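Local coordinates for protein glutathione transferase (Phanerochaete chrysosporium, PDB 4F0C) that probably catalyses or assists glutathione-dependent reactions as a dimeric glutathione transferase, and binds oxidized glutathione disulfide in its pocket, at residues Gly18-Met23 and Trp72-Ile77; Ile77-Val82 and Ile101-Leu106; Lys142-Val147 and Leu183-Tyr188; Val150-Leu155 and Asp196-His201. All blocks are in the same frame, centred on the assembly; numbering follows the deposited sequence.

In the fold
From the N terminus, the chain runs through the first helix, builds most of the small sheet, and returns in contact 1, where the start of helix 74-85 meets helix 18-28 beside the bound disulfide. Contact 2 opens once contact 1 has closed. It shares Ile77 and carries the same helix on to helix 96-126, so the thioredoxin-like N-terminal part is joined to the helical C-terminal part. Contacts 3 and 4 follow, and they cross: helix 134-155 gives 142-147 and then 150-155, which are met in turn by 183-188 and 196-201. Trp105 of contact 2 packs on Leu151 and Val154 of contact 4, joining helix 96-126 to helix 134-155, while Leu145 of contact 3 touches Phe197 of contact 4.

Contact 1: residues Gly18-Met23 and Trp72-Ile77; sequences GWKVDM and WESDAI. With GDS (oxidized glutathione disulfide), chain B; SO4 (sulfate ion), chain C.
Lys20 reaches from helix 18-28 to the first turn of the helix that begins at Ser74, and its course is easily followed. CB points toward the partner segment, CG lies anti to the carbonyl carbon (chi1 -59°), and the chain is extended from there. CD already passes 3.4 Å from Asp75 OD1, and CE lies 3.5 Å from Ser74 OG. The tip then makes two bonds: NZ donates to Ser74 OG at 2.7 Å and forms a salt bridge with Asp75 OD1 at 3.0 Å, arriving 48° above the carboxylate plane. Gln109 takes a further hydrogen bond from this ammonium group.

The hydroxyl held by Lys20 also hydrogen-bonds OE1 in the alpha-carboxylate of a gamma-glutamyl residue of the disulfide. Separately, Ser74 N donates almost straight (177°) to OE2 of that carboxylate, 2.9 Å away. Glu73 OE1 accepts from the ligand's N1 at 2.7 Å and is hydrogen-bonded to Ser111 of the second subunit. This Glu-Ser pair at the start of a helix is the familiar glutathione-binding element of the family, and Lys20 probably adds to the positive field around the ligand carboxylate.

One residue further along the helix, Val21 CG2 rests 3.6 Å from Ile77 CG2, the two side chains crossing at about a right angle. Val21 also touches Leu9 of strand 7-11, and Ile175 of helix 174-184 packs on Lys20.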
# COMPACT_ATOMS: atom_id res chain seq x y z
N GLY A 18 0.78 -10.14 -9.60
CA GLY A 18 -0.43 -10.63 -10.24
C GLY A 18 -0.88 -11.99 -9.71
O GLY A 18 -2.04 -12.38 -9.88
N TRP A 19 0.03 -12.72 -9.08
CA TRP A 19 -0.28 -14.10 -8.62
C TRP A 19 -1.24 -14.12 -7.44
O TRP A 19 -1.93 -15.11 -7.22
CB TRP A 19 1.02 -14.90 -8.35
CG TRP A 19 1.73 -15.08 -9.67
CD1 TRP A 19 2.78 -14.34 -10.16
CD2 TRP A 19 1.34 -15.98 -10.74
NE1 TRP A 19 3.09 -14.75 -11.45
CE2 TRP A 19 2.23 -15.76 -11.82
CE3 TRP A 19 0.36 -16.98 -10.86
CZ2 TRP A 19 2.14 -16.47 -13.03
CZ3 TRP A 19 0.28 -17.69 -12.08
CH2 TRP A 19 1.15 -17.42 -13.14
N LYS A 20 -1.32 -13.01 -6.68
CA LYS A 20 -2.36 -12.89 -5.66
C LYS A 20 -3.73 -13.04 -6.29
O LYS A 20 -4.61 -13.71 -5.74
CB LYS A 20 -2.36 -11.49 -5.02
CG LYS A 20 -1.05 -11.07 -4.33
CD LYS A 20 -1.23 -9.59 -3.91
CE LYS A 20 0.10 -8.90 -3.58
NZ LYS A 20 -0.17 -7.42 -3.35
N VAL A 21 -3.91 -12.36 -7.43
CA VAL A 21 -5.20 -12.36 -8.10
C VAL A 21 -5.45 -13.73 -8.74
O VAL A 21 -6.54 -14.25 -8.65
CB VAL A 21 -5.25 -11.29 -9.19
CG1 VAL A 21 -6.59 -11.31 -9.89
CG2 VAL A 21 -5.02 -9.89 -8.53
N ASP A 22 -4.44 -14.28 -9.41
CA ASP A 22 -4.55 -15.65 -9.93
C ASP A 22 -5.02 -16.63 -8.83
O ASP A 22 -5.94 -17.44 -9.05
CB ASP A 22 -3.19 -16.07 -10.52
CG ASP A 22 -3.20 -17.47 -11.12
OD1 ASP A 22 -3.04 -18.47 -10.38
OD2 ASP A 22 -3.35 -17.56 -12.35
N MET A 23 -4.40 -16.57 -7.65
CA MET A 23 -4.81 -17.44 -6.52
C MET A 23 -6.29 -17.28 -6.18
O MET A 23 -7.01 -18.27 -6.05
CB MET A 23 -4.01 -17.10 -5.26
CG MET A 23 -2.59 -17.63 -5.29
SD MET A 23 -1.57 -17.03 -3.92
CE MET A 23 0.04 -17.58 -4.52
N TRP A 72 -7.02 -1.90 -11.28
CA TRP A 72 -5.60 -2.21 -11.10
C TRP A 72 -5.23 -1.99 -9.62
O TRP A 72 -6.10 -1.62 -8.83
CB TRP A 72 -4.74 -1.43 -12.10
CG TRP A 72 -5.02 0.12 -12.17
CD1 TRP A 72 -5.93 0.78 -12.99
CD2 TRP A 72 -4.34 1.14 -11.40
NE1 TRP A 72 -5.86 2.16 -12.75
CE2 TRP A 72 -4.90 2.40 -11.79
CE3 TRP A 72 -3.31 1.12 -10.45
CZ2 TRP A 72 -4.47 3.62 -11.24
CZ3 TRP A 72 -2.88 2.34 -9.90
CH2 TRP A 72 -3.47 3.57 -10.30
N GLU A 73 -3.95 -2.20 -9.27
CA GLU A 73 -3.50 -2.45 -7.89
C GLU A 73 -3.99 -3.83 -7.48
O GLU A 73 -5.20 -4.05 -7.28
CB GLU A 73 -3.93 -1.38 -6.87
CG GLU A 73 -3.13 -0.07 -6.96
CD GLU A 73 -1.62 -0.28 -6.73
OE1 GLU A 73 -1.23 -1.03 -5.81
OE2 GLU A 73 -0.82 0.29 -7.50
N SER A 74 -3.06 -4.77 -7.38
CA SER A 74 -3.39 -6.15 -6.99
C SER A 74 -4.38 -6.24 -5.82
O SER A 74 -5.33 -7.02 -5.89
CB SER A 74 -2.11 -6.97 -6.70
OG SER A 74 -1.32 -6.44 -5.62
N ASP A 75 -4.18 -5.46 -4.75
CA ASP A 75 -5.05 -5.66 -3.59
C ASP A 75 -6.44 -5.04 -3.80
O ASP A 75 -7.43 -5.50 -3.20
CB ASP A 75 -4.42 -5.11 -2.28
CG ASP A 75 -3.28 -5.97 -1.78
OD1 ASP A 75 -2.96 -7.04 -2.39
OD2 ASP A 75 -2.72 -5.60 -0.73
N ALA A 76 -6.51 -3.98 -4.60
CA ALA A 76 -7.84 -3.47 -4.96
C ALA A 76 -8.60 -4.46 -5.85
O ALA A 76 -9.82 -4.60 -5.74
CB ALA A 76 -7.74 -2.11 -5.65
N ILE A 77 -7.87 -5.12 -6.75
CA ILE A 77 -8.46 -6.20 -7.54
C ILE A 77 -9.04 -7.32 -6.65
O ILE A 77 -10.16 -7.82 -6.90
CB ILE A 77 -7.42 -6.79 -8.53
CG1 ILE A 77 -7.02 -5.71 -9.55
CG2 ILE A 77 -7.98 -8.04 -9.28
CD1 ILE A 77 -5.82 -6.10 -10.40
N1 GDS B . 1.35 -1.91 -5.64
CA1 GDS B . 1.31 -2.60 -6.98
C1 GDS B . 0.34 -3.84 -6.96
OE1 GDS B . 0.24 -4.52 -5.89
OE2 GDS B . -0.34 -4.05 -8.00
CB1 GDS B . 2.74 -3.08 -7.43
CG1 GDS B . 2.68 -3.78 -8.81
CD1 GDS B . 4.08 -4.06 -9.27
O1 GDS B . 5.09 -3.82 -8.63
N2 GDS B . 4.14 -4.66 -10.51
CA2 GDS B . 5.44 -4.99 -11.14
C2 GDS B . 5.58 -4.26 -12.45
O2 GDS B . 4.62 -4.18 -13.22
CB2 GDS B . 5.50 -6.49 -11.51
SG2 GDS B . 5.67 -7.49 -10.01
N3 GDS B . 6.81 -3.78 -12.75
CA3 GDS B . 7.01 -3.11 -14.01
C3 GDS B . 7.79 -1.82 -13.81
OE3 GDS B . 8.25 -1.25 -14.83
OE4 GDS B . 7.85 -1.39 -12.64
N4 GDS B . 6.87 -4.10 -6.41
CA4 GDS B . 6.67 -3.49 -5.09
C4 GDS B . 5.29 -3.95 -4.54
OE5 GDS B . 4.86 -5.09 -4.86
OE6 GDS B . 4.71 -3.14 -3.79
C5 GDS B . 8.12 -4.48 -6.83
O5 GDS B . 9.14 -4.34 -6.16
CA5 GDS B . 8.24 -5.12 -8.21
N5 GDS B . 9.58 -4.85 -8.79
CB5 GDS B . 8.02 -6.63 -8.03
SG5 GDS B . 7.79 -7.44 -9.66
CA6 GDS B . 10.73 -1.45 -10.85
C6 GDS B . 11.86 -0.96 -9.85
OE7 GDS B . 12.61 -0.03 -10.21
OE8 GDS B . 11.91 -1.54 -8.74
N6 GDS B . 10.46 -0.42 -11.84
CB6 GDS B . 11.22 -2.79 -11.48
CG6 GDS B . 11.12 -3.98 -10.52
CD6 GDS B . 9.69 -4.17 -10.03
O6 GDS B . 8.67 -3.82 -10.64
S SO4 C . -8.96 5.17 -13.37
O1 SO4 C . -7.94 4.18 -12.98
O2 SO4 C . -10.21 4.52 -13.66
O3 SO4 C . -9.36 6.09 -12.28
O4 SO4 C . -8.41 5.90 -14.47

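Contact 2: residues Ile77-Val82 and Ile101-Leu106; sequences ILLYIV and IMTQWL. With SO4 (sulfate ion), chain D.
Leu79 and Leu106 meet tip to tip in the space between two nearly antiparallel helix segments, whose axes run at 152° and come no closer than 12.0 Å. At that separation the backbones stand well apart, and long side chains bridge the interval. The CG of Leu79 lies anti to the carbonyl carbon (chi1 -75°), pointing the isobutyl group at helix 96-126. The bump is a methyl of Leu106, which sits in the fork of Leu79: Leu106 CD1 is 3.7 Å from Leu79 CG, 3.7 Å from CD2 and 3.8 Å from CD1. Beside Leu79 CD2 lie Thr103 and Met102, whose CE is 4.0 Å from it. Met102 and Leu79 slide past each other in opposite directions, and a bend at the last torsion of Met102 turns its methyl to the leucine. Leu78 fills in more loosely, with CD1 4.4 Å from Leu106 CD2.

Elsewhere on 101-106, Trp105 NE1 donates to sulfate O3 at 2.8 Å, the oxygen lying in the ring plane, while Gln104 NE2 holds sulfate O1 at 2.9 Å. The ion, probably from the crystallisation liquor, is also bound by Arg158 and by Trp72 of the second subunit. With an alanine in place of Trp105, the sulfate would probably be left with one mate fewer and a gap would open where the indole meets that Trp72.

Helix 168-172 closes one flank, with Ile168 on Val82 and Met102 and Ser172 on Leu78 and Leu106, Leu24, Leu25 and Leu28 of helix 18-28 pack on Ile81, and Phe107 of the second subunit lies on Leu79 and Leu106.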
# COMPACT_ATOMS: atom_id res chain seq x y z
N ILE A 77 -7.87 -5.12 -6.75
CA ILE A 77 -8.46 -6.20 -7.54
C ILE A 77 -9.04 -7.32 -6.65
O ILE A 77 -10.16 -7.82 -6.90
CB ILE A 77 -7.42 -6.79 -8.53
CG1 ILE A 77 -7.02 -5.71 -9.55
CG2 ILE A 77 -7.98 -8.04 -9.28
CD1 ILE A 77 -5.82 -6.10 -10.40
N LEU A 78 -8.29 -7.70 -5.61
CA LEU A 78 -8.79 -8.72 -4.67
C LEU A 78 -10.11 -8.27 -4.04
O LEU A 78 -11.05 -9.06 -3.96
CB LEU A 78 -7.78 -9.05 -3.57
CG LEU A 78 -6.40 -9.60 -4.00
CD1 LEU A 78 -5.44 -9.74 -2.79
CD2 LEU A 78 -6.54 -10.95 -4.75
N LEU A 79 -10.17 -7.01 -3.60
CA LEU A 79 -11.40 -6.46 -3.02
C LEU A 79 -12.54 -6.45 -4.01
O LEU A 79 -13.67 -6.78 -3.65
CB LEU A 79 -11.13 -5.05 -2.45
CG LEU A 79 -10.35 -5.13 -1.13
CD1 LEU A 79 -9.63 -3.80 -0.83
CD2 LEU A 79 -11.30 -5.51 0.06
N TYR A 80 -12.25 -6.05 -5.25
CA TYR A 80 -13.26 -6.00 -6.31
C TYR A 80 -13.87 -7.39 -6.48
O TYR A 80 -15.09 -7.56 -6.48
CB TYR A 80 -12.65 -5.54 -7.64
CG TYR A 80 -13.62 -5.64 -8.84
CD1 TYR A 80 -14.55 -4.64 -9.11
CD2 TYR A 80 -13.59 -6.76 -9.69
CE1 TYR A 80 -15.45 -4.73 -10.20
CE2 TYR A 80 -14.50 -6.88 -10.78
CZ TYR A 80 -15.41 -5.87 -11.02
OH TYR A 80 -16.27 -5.97 -12.09
N ILE A 81 -13.00 -8.39 -6.60
CA ILE A 81 -13.48 -9.74 -6.85
C ILE A 81 -14.35 -10.26 -5.71
O ILE A 81 -15.43 -10.86 -5.94
CB ILE A 81 -12.31 -10.69 -7.12
CG1 ILE A 81 -11.64 -10.32 -8.44
CG2 ILE A 81 -12.83 -12.17 -7.20
CD1 ILE A 81 -10.30 -11.01 -8.67
N VAL A 82 -13.92 -10.07 -4.46
CA VAL A 82 -14.75 -10.58 -3.36
C VAL A 82 -16.04 -9.78 -3.14
O VAL A 82 -17.07 -10.35 -2.76
CB VAL A 82 -14.01 -10.79 -2.00
CG1 VAL A 82 -12.89 -11.83 -2.16
CG2 VAL A 82 -13.48 -9.45 -1.42
N ILE A 101 -11.15 -4.09 9.13
CA ILE A 101 -9.91 -4.71 9.61
C ILE A 101 -9.29 -5.58 8.49
O ILE A 101 -8.07 -5.62 8.33
CB ILE A 101 -10.18 -5.53 10.90
CG1 ILE A 101 -10.65 -4.60 12.02
CG2 ILE A 101 -8.91 -6.35 11.31
CD1 ILE A 101 -9.68 -3.39 12.30
N MET A 102 -10.13 -6.24 7.70
CA MET A 102 -9.56 -6.96 6.54
C MET A 102 -8.84 -5.97 5.61
O MET A 102 -7.75 -6.25 5.08
CB MET A 102 -10.66 -7.73 5.80
CG MET A 102 -10.13 -8.67 4.70
SD MET A 102 -11.45 -9.54 3.83
CE MET A 102 -12.13 -8.21 2.83
N THR A 103 -9.44 -4.80 5.43
CA THR A 103 -8.84 -3.74 4.62
C THR A 103 -7.53 -3.21 5.22
O THR A 103 -6.55 -2.96 4.50
CB THR A 103 -9.86 -2.62 4.35
OG1 THR A 103 -10.88 -3.16 3.53
CG2 THR A 103 -9.24 -1.43 3.61
N GLN A 104 -7.52 -3.02 6.53
CA GLN A 104 -6.30 -2.63 7.23
C GLN A 104 -5.14 -3.61 6.94
O GLN A 104 -4.05 -3.19 6.60
CB GLN A 104 -6.58 -2.63 8.73
CG GLN A 104 -5.34 -2.42 9.64
CD GLN A 104 -5.68 -2.80 11.06
OE1 GLN A 104 -6.11 -1.96 11.86
NE2 GLN A 104 -5.52 -4.12 11.39
N TRP A 105 -5.40 -4.91 7.08
CA TRP A 105 -4.37 -5.90 6.80
C TRP A 105 -3.94 -5.88 5.33
O TRP A 105 -2.77 -6.08 5.03
CB TRP A 105 -4.80 -7.30 7.25
CG TRP A 105 -4.65 -7.42 8.77
CD1 TRP A 105 -5.64 -7.30 9.70
CD2 TRP A 105 -3.42 -7.60 9.48
NE1 TRP A 105 -5.10 -7.44 10.97
CE2 TRP A 105 -3.74 -7.62 10.85
CE3 TRP A 105 -2.09 -7.79 9.07
CZ2 TRP A 105 -2.76 -7.81 11.85
CZ3 TRP A 105 -1.10 -7.97 10.07
CH2 TRP A 105 -1.45 -7.95 11.44
N LEU A 106 -4.89 -5.66 4.42
CA LEU A 106 -4.53 -5.50 3.00
C LEU A 106 -3.61 -4.29 2.78
O LEU A 106 -2.63 -4.37 2.01
CB LEU A 106 -5.77 -5.39 2.09
CG LEU A 106 -6.56 -6.70 1.99
CD1 LEU A 106 -7.99 -6.45 1.42
CD2 LEU A 106 -5.79 -7.66 1.10
S SO4 D . -5.81 -6.31 14.56
O1 SO4 D . -5.03 -5.18 14.03
O2 SO4 D . -7.09 -5.86 15.06
O3 SO4 D . -6.23 -7.30 13.54
O4 SO4 D . -4.98 -6.94 15.55

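Contact 3: residues Lys142-Val147 and Leu183-Tyr188; sequences KEILRV and LLVKGY
Ile144 and Val185 mark the nearest approach of the two backbones, their CA atoms standing 7.8 Å apart. The residues 142-147 are an uninterrupted piece of a long helix, whereas 183-188 is the place where another helix stops. Val185 is the first residue to leave helical geometry, and a type II turn follows from it to Tyr188, closed by the bond from Tyr188 N to Val185 O at 3.0 Å. Gly187 occupies the third position of that turn with phi at 77°, a value that glycine readily accepts.

The helix end and the turn present Leu184, Val185 and Tyr188 to the other helix. Ile144 CD1 presses on Leu184 CB at 3.6 Å, the two chains crossing at about a right angle. Its other branch, CG2, lies 3.9 Å from Val185 CG1. Leu145 CD1 approaches Tyr188 in the plane of the ring, at the edge, 3.8 Å from CE2. The phenol reaches this position because its CG is anti to the backbone N (chi1 175°), and at its tip OH rests 3.5 Å from the aliphatic Lys142 CG while hydrogen-bonding to Glu138. On another face of helix 142-147, Arg146 takes Glu143 side-on, with NE and NH2 each meeting one carboxylate oxygen, and it also bonds to Asn55 of the second subunit.

Phe117 and Ala120 of helix 96-126 pack on Ile144, and Phe191 touches both Leu145 and Val185, so the end of helix 174-184 and its type II turn pack on helix 134-155 within the all-helical C-terminal domain of the glutathione transferase fold.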
# COMPACT_ATOMS: atom_id res chain seq x y z
N LYS A 142 16.56 -7.18 6.37
CA LYS A 142 16.20 -6.95 7.78
C LYS A 142 14.72 -6.55 7.91
O LYS A 142 14.05 -6.96 8.87
CB LYS A 142 17.11 -5.87 8.38
CG LYS A 142 18.49 -6.39 8.76
CD LYS A 142 19.46 -5.24 9.08
CE LYS A 142 20.75 -5.77 9.70
NZ LYS A 142 21.79 -4.71 9.70
N GLU A 143 14.22 -5.76 6.97
CA GLU A 143 12.79 -5.37 6.98
C GLU A 143 11.89 -6.57 6.73
O GLU A 143 10.81 -6.69 7.31
CB GLU A 143 12.49 -4.25 5.95
CG GLU A 143 11.03 -3.74 5.99
CD GLU A 143 10.66 -3.01 7.32
OE1 GLU A 143 11.55 -2.82 8.18
OE2 GLU A 143 9.49 -2.64 7.50
N ILE A 144 12.31 -7.47 5.85
CA ILE A 144 11.57 -8.73 5.71
C ILE A 144 11.43 -9.46 7.05
O ILE A 144 10.35 -9.89 7.40
CB ILE A 144 12.27 -9.67 4.67
CG1 ILE A 144 12.09 -9.07 3.27
CG2 ILE A 144 11.73 -11.08 4.80
CD1 ILE A 144 12.95 -9.75 2.15
N LEU A 145 12.54 -9.62 7.77
CA LEU A 145 12.50 -10.30 9.08
C LEU A 145 11.62 -9.54 10.06
O LEU A 145 10.95 -10.15 10.92
CB LEU A 145 13.91 -10.47 9.66
CG LEU A 145 14.92 -11.24 8.80
CD1 LEU A 145 16.23 -11.45 9.57
CD2 LEU A 145 14.29 -12.57 8.40
N ARG A 146 11.63 -8.20 9.96
CA ARG A 146 10.81 -7.40 10.87
C ARG A 146 9.33 -7.68 10.60
O ARG A 146 8.52 -7.87 11.54
CB ARG A 146 11.09 -5.89 10.75
CG ARG A 146 10.48 -5.07 11.92
CD ARG A 146 10.37 -3.55 11.59
NE ARG A 146 9.44 -3.31 10.49
CZ ARG A 146 8.12 -3.22 10.63
NH1 ARG A 146 7.54 -3.35 11.83
NH2 ARG A 146 7.38 -3.00 9.55
N VAL A 147 8.96 -7.71 9.32
CA VAL A 147 7.58 -7.99 8.94
C VAL A 147 7.19 -9.41 9.37
O VAL A 147 6.09 -9.61 9.88
CB VAL A 147 7.36 -7.78 7.43
CG1 VAL A 147 6.00 -8.39 6.93
CG2 VAL A 147 7.48 -6.25 7.09
N LEU A 183 14.02 -17.16 -1.62
CA LEU A 183 15.01 -16.39 -2.34
C LEU A 183 15.59 -15.26 -1.48
O LEU A 183 16.78 -15.28 -1.16
CB LEU A 183 14.41 -15.83 -3.63
CG LEU A 183 15.36 -14.95 -4.44
CD1 LEU A 183 16.51 -15.78 -5.01
CD2 LEU A 183 14.61 -14.21 -5.55
N LEU A 184 14.74 -14.34 -1.06
CA LEU A 184 15.20 -13.06 -0.51
C LEU A 184 15.97 -13.17 0.81
O LEU A 184 16.92 -12.43 1.02
CB LEU A 184 14.03 -12.07 -0.37
CG LEU A 184 13.16 -11.93 -1.63
CD1 LEU A 184 11.99 -11.06 -1.35
CD2 LEU A 184 13.98 -11.38 -2.78
N VAL A 185 15.56 -14.08 1.70
CA VAL A 185 16.30 -14.28 2.94
C VAL A 185 16.76 -15.71 3.11
O VAL A 185 17.23 -16.08 4.17
CB VAL A 185 15.53 -13.80 4.21
CG1 VAL A 185 15.41 -12.27 4.21
CG2 VAL A 185 14.12 -14.46 4.30
N LYS A 186 16.67 -16.52 2.05
CA LYS A 186 17.22 -17.87 2.11
C LYS A 186 18.73 -17.75 2.26
O LYS A 186 19.38 -17.08 1.45
CB LYS A 186 16.87 -18.66 0.85
CG LYS A 186 17.47 -20.08 0.85
CD LYS A 186 16.98 -20.87 -0.34
CE LYS A 186 17.65 -22.25 -0.35
NZ LYS A 186 17.31 -22.98 -1.60
N GLY A 187 19.27 -18.37 3.30
CA GLY A 187 20.68 -18.29 3.59
C GLY A 187 21.13 -16.99 4.22
O GLY A 187 22.33 -16.74 4.32
N TYR A 188 20.20 -16.15 4.67
CA TYR A 188 20.55 -14.88 5.29
C TYR A 188 20.66 -15.00 6.81
O TYR A 188 19.66 -15.19 7.50
CB TYR A 188 19.54 -13.78 4.95
CG TYR A 188 19.83 -12.50 5.69
CD1 TYR A 188 20.97 -11.77 5.41
CD2 TYR A 188 18.97 -12.03 6.67
CE1 TYR A 188 21.25 -10.59 6.09
CE2 TYR A 188 19.24 -10.86 7.36
CZ TYR A 188 20.38 -10.15 7.06
OH TYR A 188 20.65 -9.00 7.76

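Contact 4: residues Val150-Leu155 and Asp196-His201; sequences VLESVL and DFPSVH
Glu152 carries the polar part of this contact, putting its carboxylate over the first turn of the helix that starts at Pro198. CG is anti to the backbone N (chi1 -176°), and a bend one bond further on swings the oxygens across. OE2 accepts two hydrogen bonds from one residue: Ser199 N at 3.1 Å, through the syn lone pair, and Ser199 OG at 2.8 Å, from above the carboxylate plane. OE1 takes Val200 N at 3.1 Å, nearly straight (167°). Three bonds thus fix the rotation of the group, and the start of a helix would be expected to favour its charged form. With an alanine here, Ser199 N, Ser199 OG and Val200 N would probably lose their common acceptor, and the helix start its negative partner.

In the helical C-terminal domain of the transferase fold, this links the last turn of helix 134-155 to the beginning of helix 198-209. Phe197 holds the N-cap position but has no side-chain acceptor, and Glu152 supplies one from the neighbouring helix.

Apolar contacts fill in beside the carboxylate. Val200 CG2 meets Leu151 CB at 3.7 Å and Leu155 CD1 at 4.4 Å, while Leu155 CB packs closely on Ser199 CB at 3.9 Å. The Phe197 ring turns its edge to Glu152 CB, 4.2 Å from CD1, while Phe148 meets that ring edge-to-face.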
# COMPACT_ATOMS: atom_id res chain seq x y z
N VAL A 150 6.38 -9.21 12.99
CA VAL A 150 5.05 -8.63 13.19
C VAL A 150 3.97 -9.71 12.97
O VAL A 150 3.05 -9.89 13.82
CB VAL A 150 4.82 -7.41 12.26
CG1 VAL A 150 3.31 -6.97 12.28
CG2 VAL A 150 5.75 -6.24 12.65
N LEU A 151 4.07 -10.42 11.86
CA LEU A 151 3.10 -11.49 11.55
C LEU A 151 3.15 -12.58 12.63
O LEU A 151 2.13 -13.09 13.06
CB LEU A 151 3.37 -12.09 10.15
CG LEU A 151 3.04 -11.13 8.99
CD1 LEU A 151 3.62 -11.69 7.68
CD2 LEU A 151 1.53 -10.90 8.89
N GLU A 152 4.36 -12.89 13.09
CA GLU A 152 4.53 -13.88 14.16
C GLU A 152 3.80 -13.47 15.44
O GLU A 152 3.15 -14.30 16.09
CB GLU A 152 6.02 -14.08 14.46
CG GLU A 152 6.32 -15.17 15.52
CD GLU A 152 6.02 -16.57 15.04
OE1 GLU A 152 6.04 -16.82 13.82
OE2 GLU A 152 5.78 -17.44 15.89
N SER A 153 3.92 -12.19 15.79
CA SER A 153 3.33 -11.66 17.02
C SER A 153 1.81 -11.80 17.04
O SER A 153 1.23 -11.93 18.11
CB SER A 153 3.73 -10.19 17.26
OG SER A 153 3.04 -9.29 16.38
N VAL A 154 1.17 -11.78 15.87
CA VAL A 154 -0.29 -11.99 15.86
C VAL A 154 -0.71 -13.43 15.57
O VAL A 154 -1.65 -13.92 16.18
CB VAL A 154 -1.07 -10.98 14.92
CG1 VAL A 154 -0.63 -9.55 15.17
CG2 VAL A 154 -0.92 -11.33 13.46
N LEU A 155 -0.01 -14.11 14.65
CA LEU A 155 -0.39 -15.47 14.25
C LEU A 155 -0.12 -16.51 15.34
O LEU A 155 -0.59 -17.65 15.26
CB LEU A 155 0.29 -15.87 12.94
CG LEU A 155 -0.24 -15.02 11.76
CD1 LEU A 155 0.67 -15.19 10.56
CD2 LEU A 155 -1.67 -15.43 11.42
N ASP A 196 12.54 -19.90 13.10
CA ASP A 196 12.62 -18.49 13.41
C ASP A 196 11.24 -17.85 13.53
O ASP A 196 11.06 -16.89 14.29
CB ASP A 196 13.45 -17.73 12.37
CG ASP A 196 14.92 -18.18 12.33
OD1 ASP A 196 15.39 -18.85 13.27
OD2 ASP A 196 15.61 -17.84 11.34
N PHE A 197 10.27 -18.33 12.74
CA PHE A 197 8.93 -17.78 12.74
C PHE A 197 7.89 -18.89 12.64
O PHE A 197 7.25 -19.03 11.60
CB PHE A 197 8.78 -16.79 11.57
CG PHE A 197 9.82 -15.68 11.61
CD1 PHE A 197 9.65 -14.61 12.46
CD2 PHE A 197 10.97 -15.74 10.84
CE1 PHE A 197 10.61 -13.58 12.53
CE2 PHE A 197 11.94 -14.73 10.90
CZ PHE A 197 11.76 -13.65 11.75
N PRO A 198 7.74 -19.68 13.73
CA PRO A 198 6.95 -20.91 13.60
C PRO A 198 5.46 -20.68 13.33
O PRO A 198 4.87 -21.47 12.61
CB PRO A 198 7.18 -21.64 14.95
CG PRO A 198 7.75 -20.61 15.86
CD PRO A 198 8.46 -19.60 15.01
N SER A 199 4.87 -19.63 13.90
CA SER A 199 3.48 -19.31 13.60
C SER A 199 3.30 -18.84 12.15
O SER A 199 2.31 -19.22 11.48
CB SER A 199 2.97 -18.22 14.56
OG SER A 199 3.20 -18.64 15.91
N VAL A 200 4.20 -17.99 11.68
CA VAL A 200 4.15 -17.57 10.28
C VAL A 200 4.33 -18.80 9.38
O VAL A 200 3.66 -18.92 8.35
CB VAL A 200 5.21 -16.49 9.94
CG1 VAL A 200 5.03 -16.02 8.48
CG2 VAL A 200 5.07 -15.29 10.92
N HIS A 201 5.22 -19.71 9.77
CA HIS A 201 5.42 -20.93 8.98
C HIS A 201 4.14 -21.78 8.94
O HIS A 201 3.79 -22.33 7.89
CB HIS A 201 6.58 -21.75 9.54
CG HIS A 201 6.75 -23.10 8.89
ND1 HIS A 201 6.27 -24.26 9.46
CD2 HIS A 201 7.35 -23.47 7.74
CE1 HIS A 201 6.57 -25.29 8.68
NE2 HIS A 201 7.23 -24.84 7.63